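Local coordinates for putative acetyltransferase (Streptococcus mutans, PDB 3LD2), which binds coenzyme A and probably transfers an acyl group to an acceptor, as acetyltransferases of the GNAT family do, at residues V111-A116 with Q132-E137; Y98-P103 with S140-V145; E155-Y160 with L185-D190. All coordinates share one frame; numbering follows the deposited sequence.

Contact 1 (V111-A116 with Q132-E137); sequences VTFGIA and QIFLNE. With COA (coenzyme A), chain E.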
# COMPACT_ATOMS: atom_id res chain seq x y z
N VAL A 111 8.31 -9.47 -0.29
CA VAL A 111 8.07 -8.04 -0.06
C VAL A 111 6.57 -7.73 0.17
O VAL A 111 5.70 -8.43 -0.36
CB VAL A 111 8.73 -7.16 -1.17
CG1 VAL A 111 8.03 -7.34 -2.51
CG2 VAL A 111 8.75 -5.70 -0.76
N THR A 112 6.28 -6.73 1.00
CA THR A 112 4.90 -6.21 1.14
C THR A 112 4.81 -4.67 0.87
O THR A 112 5.84 -4.00 0.78
CB THR A 112 4.26 -6.62 2.51
OG1 THR A 112 2.84 -6.35 2.52
CG2 THR A 112 4.93 -5.91 3.65
N PHE A 113 3.59 -4.13 0.73
CA PHE A 113 3.42 -2.69 0.43
C PHE A 113 2.03 -2.17 0.75
O PHE A 113 1.07 -2.91 0.75
CB PHE A 113 3.72 -2.38 -1.04
CG PHE A 113 2.70 -2.92 -1.99
CD1 PHE A 113 1.66 -2.12 -2.44
CD2 PHE A 113 2.78 -4.23 -2.44
CE1 PHE A 113 0.70 -2.62 -3.32
CE2 PHE A 113 1.83 -4.74 -3.32
CZ PHE A 113 0.79 -3.93 -3.76
N GLY A 114 1.94 -0.87 1.03
CA GLY A 114 0.67 -0.18 1.12
C GLY A 114 0.59 0.84 -0.02
O GLY A 114 1.61 1.15 -0.64
N ILE A 115 -0.60 1.34 -0.30
CA ILE A 115 -0.79 2.35 -1.32
C ILE A 115 -2.04 3.19 -1.05
O ILE A 115 -3.05 2.69 -0.57
CB ILE A 115 -0.84 1.74 -2.73
CG1 ILE A 115 -0.81 2.85 -3.80
CG2 ILE A 115 -2.07 0.89 -2.87
CD1 ILE A 115 -0.81 2.34 -5.21
N ALA A 116 -1.95 4.48 -1.33
CA ALA A 116 -3.08 5.36 -1.11
C ALA A 116 -3.09 6.41 -2.21
O ALA A 116 -2.09 7.10 -2.44
CB ALA A 116 -3.02 6.00 0.29
N GLN A 132 3.41 -0.34 -10.70
CA GLN A 132 4.28 -0.77 -11.77
C GLN A 132 5.74 -0.42 -11.51
O GLN A 132 6.64 -1.22 -11.81
CB GLN A 132 3.84 -0.15 -13.08
CG GLN A 132 3.66 -1.16 -14.15
CD GLN A 132 2.54 -2.15 -13.84
OE1 GLN A 132 1.43 -1.74 -13.47
NE2 GLN A 132 2.82 -3.45 -13.99
N ILE A 133 6.03 0.76 -10.98
CA ILE A 133 7.43 0.99 -10.75
C ILE A 133 7.88 0.20 -9.53
O ILE A 133 8.96 -0.39 -9.54
CB ILE A 133 7.92 2.50 -10.86
CG1 ILE A 133 7.97 3.18 -9.52
CG2 ILE A 133 7.08 3.30 -11.89
CD1 ILE A 133 6.68 3.91 -9.25
N PHE A 134 7.03 0.13 -8.52
CA PHE A 134 7.31 -0.75 -7.38
C PHE A 134 7.74 -2.14 -7.86
O PHE A 134 8.80 -2.63 -7.48
CB PHE A 134 6.09 -0.87 -6.45
CG PHE A 134 6.09 -2.11 -5.58
CD1 PHE A 134 6.93 -2.21 -4.47
CD2 PHE A 134 5.23 -3.17 -5.86
CE1 PHE A 134 6.93 -3.35 -3.66
CE2 PHE A 134 5.21 -4.32 -5.05
CZ PHE A 134 6.07 -4.41 -3.94
N LEU A 135 6.93 -2.76 -8.69
CA LEU A 135 7.21 -4.12 -9.13
C LEU A 135 8.58 -4.20 -9.76
O LEU A 135 9.30 -5.18 -9.53
CB LEU A 135 6.14 -4.63 -10.10
CG LEU A 135 4.80 -5.04 -9.47
CD1 LEU A 135 3.78 -5.30 -10.56
CD2 LEU A 135 4.94 -6.27 -8.56
N ASN A 136 8.96 -3.19 -10.53
CA ASN A 136 10.28 -3.19 -11.15
C ASN A 136 11.45 -2.89 -10.21
O ASN A 136 12.58 -3.25 -10.51
CB ASN A 136 10.34 -2.30 -12.39
CG ASN A 136 9.60 -2.93 -13.57
OD1 ASN A 136 10.20 -3.67 -14.37
ND2 ASN A 136 8.29 -2.68 -13.66
N GLU A 137 11.18 -2.23 -9.08
CA GLU A 137 12.16 -2.10 -8.01
C GLU A 137 12.52 -3.45 -7.40
O GLU A 137 13.69 -3.78 -7.27
CB GLU A 137 11.63 -1.20 -6.90
CG GLU A 137 11.63 0.25 -7.25
CD GLU A 137 12.98 0.71 -7.78
OE1 GLU A 137 13.01 1.65 -8.61
OE2 GLU A 137 14.01 0.10 -7.39
N1A COA E . -14.55 0.48 -9.09
C2A COA E . -14.27 -0.59 -10.08
N3A COA E . -12.85 -0.87 -10.48
C4A COA E . -11.77 -0.09 -9.88
C5A COA E . -12.05 0.95 -8.89
C6A COA E . -13.46 1.25 -8.49
N6A COA E . -13.69 2.30 -7.51
N7A COA E . -10.80 1.58 -8.43
C8A COA E . -9.74 0.90 -9.14
N9A COA E . -10.34 -0.19 -9.96
C1B COA E . -9.53 -0.70 -10.94
C2B COA E . -9.86 -0.85 -12.42
O2B COA E . -11.05 -1.37 -12.93
C3B COA E . -8.65 -0.53 -13.18
O3B COA E . -8.63 -0.41 -14.57
P3B COA E . -9.44 0.90 -15.24
O7A COA E . -8.80 1.06 -16.75
O8A COA E . -11.07 0.62 -15.37
O9A COA E . -9.29 2.10 -14.44
C4B COA E . -7.59 -0.14 -12.18
O4B COA E . -8.16 -0.20 -10.82
C5B COA E . -6.28 0.55 -12.34
O5B COA E . -6.84 1.78 -11.92
P1A COA E . -6.07 3.01 -11.16
O1A COA E . -6.65 4.44 -11.75
O2A COA E . -4.64 2.86 -11.40
O3A COA E . -6.36 2.93 -9.55
P2A COA E . -6.33 4.22 -8.54
O4A COA E . -7.79 4.99 -8.58
O5A COA E . -5.27 5.16 -8.88
O6A COA E . -6.13 3.66 -7.01
CBP COA E . -6.54 2.35 -5.14
CCP COA E . -6.59 2.37 -6.68
CDP COA E . -5.07 2.60 -4.72
CEP COA E . -7.09 1.01 -4.58
CAP COA E . -7.40 3.54 -4.62
OAP COA E . -8.78 3.31 -4.70
C9P COA E . -7.09 3.77 -3.15
O9P COA E . -6.53 4.77 -2.84
N8P COA E . -8.02 3.24 -2.16
C7P COA E . -8.01 3.97 -0.91
C6P COA E . -7.62 3.07 0.27
C5P COA E . -6.69 1.94 -0.18
O5P COA E . -5.55 2.18 -0.40
N4P COA E . -7.15 0.57 -0.25
C3P COA E . -6.22 -0.56 -0.06
C2P COA E . -4.76 -0.27 -0.43
S1P COA E . -3.75 -0.50 1.08

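Contact 2 (Y98-P103 with S140-V145); sequences YSSLYP and SDYQKV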
# COMPACT_ATOMS: atom_id res chain seq x y z
N TYR A 98 6.85 0.32 0.71
CA TYR A 98 7.09 -1.12 0.70
C TYR A 98 8.24 -1.52 1.58
O TYR A 98 9.10 -0.71 1.92
CB TYR A 98 7.29 -1.65 -0.73
CG TYR A 98 8.50 -1.14 -1.46
CD1 TYR A 98 9.71 -1.83 -1.40
CD2 TYR A 98 8.43 0.01 -2.25
CE1 TYR A 98 10.83 -1.38 -2.08
CE2 TYR A 98 9.55 0.47 -2.94
CZ TYR A 98 10.75 -0.22 -2.85
OH TYR A 98 11.89 0.20 -3.52
N SER A 99 8.25 -2.78 1.95
CA SER A 99 9.26 -3.28 2.87
C SER A 99 9.21 -4.80 2.90
O SER A 99 8.21 -5.41 2.50
CB SER A 99 8.97 -2.74 4.25
OG SER A 99 7.87 -3.46 4.79
N SER A 100 10.30 -5.42 3.37
CA SER A 100 10.34 -6.86 3.66
C SER A 100 9.22 -7.34 4.58
O SER A 100 8.96 -6.74 5.62
CB SER A 100 11.68 -7.22 4.31
OG SER A 100 12.64 -7.52 3.31
N LEU A 101 8.57 -8.44 4.23
CA LEU A 101 7.48 -8.93 5.07
C LEU A 101 7.96 -9.48 6.41
O LEU A 101 7.29 -9.31 7.42
CB LEU A 101 6.64 -9.97 4.34
CG LEU A 101 5.37 -10.40 5.08
CD1 LEU A 101 4.55 -9.19 5.53
CD2 LEU A 101 4.53 -11.32 4.21
N TYR A 102 9.11 -10.15 6.44
CA TYR A 102 9.62 -10.71 7.69
C TYR A 102 11.06 -10.24 7.94
O TYR A 102 11.85 -10.09 6.98
CB TYR A 102 9.58 -12.25 7.72
CG TYR A 102 8.25 -12.90 7.40
CD1 TYR A 102 7.28 -13.09 8.39
CD2 TYR A 102 7.98 -13.36 6.13
CE1 TYR A 102 6.06 -13.72 8.09
CE2 TYR A 102 6.79 -13.98 5.82
CZ TYR A 102 5.84 -14.15 6.80
OH TYR A 102 4.66 -14.77 6.44
N PRO A 103 11.42 -10.06 9.22
CA PRO A 103 12.75 -9.54 9.55
C PRO A 103 13.75 -10.66 9.62
O PRO A 103 14.93 -10.39 9.75
CB PRO A 103 12.55 -8.93 10.95
CG PRO A 103 11.08 -9.21 11.33
CD PRO A 103 10.61 -10.30 10.42
N SER A 140 14.15 -7.76 -8.86
CA SER A 140 15.50 -8.24 -8.70
C SER A 140 15.77 -8.86 -7.33
O SER A 140 16.48 -9.86 -7.24
CB SER A 140 16.47 -7.08 -8.94
OG SER A 140 17.67 -7.24 -8.21
N ASP A 141 15.21 -8.26 -6.28
CA ASP A 141 15.54 -8.61 -4.89
C ASP A 141 14.60 -9.56 -4.15
O ASP A 141 14.98 -10.06 -3.08
CB ASP A 141 15.65 -7.34 -4.03
CG ASP A 141 16.69 -6.37 -4.53
OD1 ASP A 141 17.87 -6.79 -4.63
OD2 ASP A 141 16.34 -5.19 -4.82
N TYR A 142 13.38 -9.78 -4.65
CA TYR A 142 12.41 -10.64 -3.95
C TYR A 142 11.79 -11.67 -4.89
O TYR A 142 11.85 -11.54 -6.11
CB TYR A 142 11.28 -9.84 -3.30
CG TYR A 142 11.65 -8.87 -2.21
CD1 TYR A 142 11.68 -9.26 -0.88
CD2 TYR A 142 11.94 -7.56 -2.50
CE1 TYR A 142 12.01 -8.36 0.13
CE2 TYR A 142 12.27 -6.66 -1.51
CZ TYR A 142 12.30 -7.05 -0.19
OH TYR A 142 12.63 -6.13 0.79
N GLN A 143 11.15 -12.68 -4.30
CA GLN A 143 10.54 -13.75 -5.08
C GLN A 143 9.04 -13.53 -5.19
O GLN A 143 8.42 -13.85 -6.20
CB GLN A 143 10.79 -15.10 -4.41
CG GLN A 143 12.23 -15.58 -4.44
CD GLN A 143 12.71 -15.83 -5.85
OE1 GLN A 143 13.56 -15.10 -6.36
NE2 GLN A 143 12.15 -16.85 -6.51
N LYS A 144 8.48 -12.96 -4.13
CA LYS A 144 7.05 -12.97 -3.93
C LYS A 144 6.58 -11.71 -3.22
O LYS A 144 7.17 -11.28 -2.22
CB LYS A 144 6.67 -14.19 -3.09
CG LYS A 144 5.20 -14.38 -2.89
CD LYS A 144 4.94 -15.21 -1.66
CE LYS A 144 3.51 -15.74 -1.65
NZ LYS A 144 3.36 -16.88 -0.73
N VAL A 145 5.50 -11.14 -3.76
CA VAL A 145 4.78 -10.07 -3.09
C VAL A 145 3.57 -10.66 -2.39
O VAL A 145 2.86 -11.50 -2.94
CB VAL A 145 4.22 -9.04 -4.08
CG1 VAL A 145 3.68 -7.85 -3.32
CG2 VAL A 145 5.26 -8.63 -5.07

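Contact 3 (E155-Y160 with L185-D190); sequences EAVLFY and LIYSYD. With COA (coenzyme A), chain E.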
# COMPACT_ATOMS: atom_id res chain seq x y z
N GLU A 155 -12.80 -1.56 -3.99
CA GLU A 155 -11.97 -1.03 -5.09
C GLU A 155 -10.59 -1.66 -5.11
O GLU A 155 -10.04 -1.89 -6.19
CB GLU A 155 -11.89 0.50 -5.08
CG GLU A 155 -11.84 1.12 -3.71
CD GLU A 155 -13.22 1.29 -3.11
OE1 GLU A 155 -13.36 1.15 -1.87
OE2 GLU A 155 -14.16 1.56 -3.90
N ALA A 156 -10.03 -1.94 -3.93
CA ALA A 156 -8.75 -2.63 -3.84
C ALA A 156 -8.85 -4.05 -4.41
O ALA A 156 -7.98 -4.50 -5.16
CB ALA A 156 -8.22 -2.65 -2.41
N VAL A 157 -9.93 -4.74 -4.05
CA VAL A 157 -10.15 -6.07 -4.59
C VAL A 157 -10.05 -6.02 -6.12
O VAL A 157 -9.37 -6.85 -6.73
CB VAL A 157 -11.53 -6.66 -4.11
CG1 VAL A 157 -11.92 -7.85 -4.95
CG2 VAL A 157 -11.48 -7.05 -2.64
N LEU A 158 -10.70 -5.04 -6.73
CA LEU A 158 -10.80 -5.02 -8.18
C LEU A 158 -9.48 -4.57 -8.81
O LEU A 158 -9.02 -5.12 -9.81
CB LEU A 158 -11.94 -4.10 -8.61
CG LEU A 158 -13.32 -4.67 -8.29
CD1 LEU A 158 -14.41 -3.69 -8.67
CD2 LEU A 158 -13.54 -6.01 -8.99
N PHE A 159 -8.89 -3.54 -8.20
CA PHE A 159 -7.56 -3.05 -8.54
C PHE A 159 -6.54 -4.19 -8.62
O PHE A 159 -5.92 -4.40 -9.67
CB PHE A 159 -7.15 -2.02 -7.47
CG PHE A 159 -5.85 -1.33 -7.74
CD1 PHE A 159 -5.70 -0.50 -8.84
CD2 PHE A 159 -4.78 -1.47 -6.86
CE1 PHE A 159 -4.49 0.17 -9.06
CE2 PHE A 159 -3.58 -0.80 -7.06
CZ PHE A 159 -3.44 0.02 -8.16
N TYR A 160 -6.40 -4.94 -7.52
CA TYR A 160 -5.36 -5.97 -7.44
C TYR A 160 -5.56 -7.10 -8.43
O TYR A 160 -4.59 -7.57 -9.06
CB TYR A 160 -5.21 -6.51 -6.02
CG TYR A 160 -4.57 -5.51 -5.09
CD1 TYR A 160 -3.43 -4.82 -5.46
CD2 TYR A 160 -5.11 -5.26 -3.83
CE1 TYR A 160 -2.83 -3.90 -4.60
CE2 TYR A 160 -4.54 -4.35 -2.97
CZ TYR A 160 -3.39 -3.67 -3.36
OH TYR A 160 -2.80 -2.76 -2.50
N LEU A 185 -8.49 -10.94 2.87
CA LEU A 185 -8.09 -11.59 1.64
C LEU A 185 -6.63 -11.35 1.39
O LEU A 185 -6.16 -10.22 1.43
CB LEU A 185 -8.91 -11.08 0.46
CG LEU A 185 -10.42 -11.09 0.66
CD1 LEU A 185 -11.09 -10.52 -0.59
CD2 LEU A 185 -10.87 -12.49 0.99
N ILE A 186 -5.91 -12.44 1.13
CA ILE A 186 -4.47 -12.38 1.03
C ILE A 186 -4.13 -12.53 -0.42
O ILE A 186 -4.41 -13.58 -1.00
CB ILE A 186 -3.82 -13.49 1.86
CG1 ILE A 186 -4.15 -13.25 3.33
CG2 ILE A 186 -2.30 -13.52 1.64
CD1 ILE A 186 -3.47 -14.19 4.26
N TYR A 187 -3.55 -11.47 -0.98
CA TYR A 187 -3.17 -11.44 -2.39
C TYR A 187 -1.67 -11.57 -2.59
O TYR A 187 -0.87 -11.04 -1.82
CB TYR A 187 -3.68 -10.16 -3.06
CG TYR A 187 -5.14 -10.20 -3.43
CD1 TYR A 187 -5.55 -10.60 -4.70
CD2 TYR A 187 -6.12 -9.87 -2.51
CE1 TYR A 187 -6.88 -10.66 -5.03
CE2 TYR A 187 -7.47 -9.92 -2.84
CZ TYR A 187 -7.84 -10.32 -4.09
OH TYR A 187 -9.17 -10.35 -4.42
N SER A 188 -1.26 -12.25 -3.64
CA SER A 188 0.16 -12.40 -3.84
C SER A 188 0.53 -12.13 -5.27
O SER A 188 -0.34 -11.99 -6.13
CB SER A 188 0.67 -13.77 -3.34
OG SER A 188 0.10 -14.83 -4.08
N TYR A 189 1.83 -12.03 -5.53
CA TYR A 189 2.31 -11.76 -6.87
C TYR A 189 3.61 -12.50 -7.06
O TYR A 189 4.52 -12.39 -6.23
CB TYR A 189 2.52 -10.26 -7.07
CG TYR A 189 2.65 -9.83 -8.52
CD1 TYR A 189 1.63 -9.12 -9.15
CD2 TYR A 189 3.79 -10.13 -9.24
CE1 TYR A 189 1.74 -8.74 -10.47
CE2 TYR A 189 3.91 -9.74 -10.56
CZ TYR A 189 2.90 -9.04 -11.17
OH TYR A 189 3.04 -8.67 -12.49
N ASP A 190 3.72 -13.24 -8.16
CA ASP A 190 4.89 -14.06 -8.43
C ASP A 190 5.99 -13.22 -9.08
O ASP A 190 5.89 -12.85 -10.25
CB ASP A 190 4.50 -15.25 -9.33
CG ASP A 190 5.47 -16.44 -9.20
OD1 ASP A 190 5.00 -17.59 -9.00
OD2 ASP A 190 6.70 -16.22 -9.30
N1A COA E . -14.55 0.48 -9.09
C2A COA E . -14.27 -0.59 -10.08
N3A COA E . -12.85 -0.87 -10.48
C4A COA E . -11.77 -0.09 -9.88
C5A COA E . -12.05 0.95 -8.89
C6A COA E . -13.46 1.25 -8.49
N6A COA E . -13.69 2.30 -7.51
N7A COA E . -10.80 1.58 -8.43
C8A COA E . -9.74 0.90 -9.14
N9A COA E . -10.34 -0.19 -9.96
C1B COA E . -9.53 -0.70 -10.94
C2B COA E . -9.86 -0.85 -12.42
O2B COA E . -11.05 -1.37 -12.93
C3B COA E . -8.65 -0.53 -13.18
O3B COA E . -8.63 -0.41 -14.57
P3B COA E . -9.44 0.90 -15.24
O7A COA E . -8.80 1.06 -16.75
O8A COA E . -11.07 0.62 -15.37
O9A COA E . -9.29 2.10 -14.44
C4B COA E . -7.59 -0.14 -12.18
O4B COA E . -8.16 -0.20 -10.82
C5B COA E . -6.28 0.55 -12.34
O5B COA E . -6.84 1.78 -11.92
P1A COA E . -6.07 3.01 -11.16
O1A COA E . -6.65 4.44 -11.75
O2A COA E . -4.64 2.86 -11.40
O3A COA E . -6.36 2.93 -9.55
P2A COA E . -6.33 4.22 -8.54
O4A COA E . -7.79 4.99 -8.58
O5A COA E . -5.27 5.16 -8.88
O6A COA E . -6.13 3.66 -7.01
CBP COA E . -6.54 2.35 -5.14
CCP COA E . -6.59 2.37 -6.68
CDP COA E . -5.07 2.60 -4.72
CEP COA E . -7.09 1.01 -4.58
CAP COA E . -7.40 3.54 -4.62
OAP COA E . -8.78 3.31 -4.70
C9P COA E . -7.09 3.77 -3.15
O9P COA E . -6.53 4.77 -2.84
N8P COA E . -8.02 3.24 -2.16
C7P COA E . -8.01 3.97 -0.91
C6P COA E . -7.62 3.07 0.27
C5P COA E . -6.69 1.94 -0.18
O5P COA E . -5.55 2.18 -0.40
N4P COA E . -7.15 0.57 -0.25
C3P COA E . -6.22 -0.56 -0.06
C2P COA E . -4.76 -0.27 -0.43
S1P COA E . -3.75 -0.50 1.08

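Contact 1 (V111-A116 with Q132-E137)
Phe134, on helix 126-138, extends its ring toward strand 110-117 and meets Phe113 and Val111 there. It loses more surface in the contact than any other residue of the two segments. Its CG stands anti to the backbone N (chi1 158°), which carries the ring off the helix toward the strand. The far end of the ring does the touching. CE2 of Phe134 lies 3.6 Å from CD2 of Phe113, and CZ of Phe134 is equally near that atom. The two side chains cross at about a right angle. Their ring planes are inclined by 44°, with centroids 4.7 Å apart, so the pair is neither a stack nor a T-shaped pair. CG of Phe113 sits over one face of the Phe134 ring, displaced toward its rim. The side chains of Val111 and Phe134 point at each other from opposite directions. Val111 CG1 reaches CZ of Phe134 at 3.8 Å, and its CG2 is 4.2 Å from Phe134 CE1. Both methyls lie on the side of the ring plane away from Phe113, CG1 farther out than CG2, so the ring end is held between valine and phenylalanine. All three residues are buried and the contact is purely apolar, with no hydrogen bond between the segments. Tyr98 of strand 92-100 adds an edge-to-face partner for Phe134. Further along the strand, Ile115 belongs to the coenzyme A site, and its CG2 lies 3.8 Å from C2P of the cofactor. The backbone nitrogens of Arg123, Gly125, Gly127 and Arg128, in the turn into the helix and its first residues, bind the same cofactor. This packing joins the first strand and the helix of the beta-alpha-beta unit 110-117, 126-138 and 144-150, the coenzyme A-binding core of the GNAT fold.

Contact 2 (Y98-P103 with S140-V145)
Tyr142 holds CG anti to its carbonyl carbon (chi1 -63°), and this aims the phenol at the end of strand 92-100. Ser100 meets it with OG swung to a chi1 of -88°. The two hydroxyls come together there, with Ser100 OG 2.9 Å from Tyr142 OH in a hydrogen bond that either group could donate. The serine oxygen lies at the edge of the tyrosine ring, in its plane. The angle at Tyr142 OH between CZ and Ser100 OG is about 107°. OG also rests 3.3 Å from CE1 of Tyr142, and Ser100 CB is 3.8 Å from Tyr142 OH. The touching residues are partly exposed, and the contact is at the protein surface, away from the coenzyme A site. It links the end of strand 92-100 to the loop entering strand 144-150, across the start of strand 110-117, where Val111 packs against Tyr142. A phenol prefers its O-H in the ring plane, and the in-plane position of Ser100 OG suits that preference whether Tyr142 gives or accepts the proton. The chemistry implies a pairing of two neutral hydroxyls whose donor and acceptor roles could be exchanged, with no charge needed to join the two segments.

Contact 3 (E155-Y160 with L185-D190)
Tyr187 reaches from strand 180-190 to helix 154-162, where it meets Tyr160 and Val157. Its CB leaves the strand toward the helix but makes no close contact with the helix segment. The ring comes next, and CD1 of Tyr187 is 4.3 Å from CB of Tyr160, which lies over one face of the ring. The touch comes from the root of the Tyr160 side chain, not from its phenol. At the tip, OH of Tyr187 lies 3.8 Å from CG1 of Val157, and the two side chains cross at about a right angle. The same oxygen is 4.2 Å from Val157 O, too long for a hydrogen bond. Val157 uses both branches. CG1 stands anti to the backbone N (chi1 164°) and meets the tyrosine tip, while CG2 turns to CD1 of Leu185 at 4.0 Å. No polar bond joins the segments. Other side chains of the helix line the cofactor. Phe159 has the coenzyme A atom CCP over one ring face, and its CD1 is 3.2 Å from O4B at the ring edge. Glu155 CB comes within 3.5 Å of the adenine N6A. The helix therefore lies between the cofactor and the strand. Its segment runs nearly parallel to that of the strand, at 22° and 10.7 Å between axes. Strand 180-190 is flanked in the sheet by strands 144-150 and 166-177. Tyr187 also touches Val149 and Leu167 on these neighbours, while Tyr160 packs on Ile147 and Phe165.

Overall arrangement
All three contacts reach the same sheet. Contact 1 is nested in the chain loop closed by contact 2, and their centres are 10 Å apart. Probable backbone hydrogen bonds join them, Thr112 N to Ser99 O at 2.8 Å and Val111 N to Lys144 O at 2.9 Å. Contact 2 meets contact 3 through Val145 O and Tyr189 N, also 2.8 Å apart. Contacts 1 and 3 touch where Phe113 CE1 lies 3.6 Å from Tyr160 OH. Both also touch coenzyme A: Ile115 and Tyr160 each approach C2P, next to the thiol sulfur. Contact 2 stands off, with the Ser99 side chain about 13 Å from the cofactor.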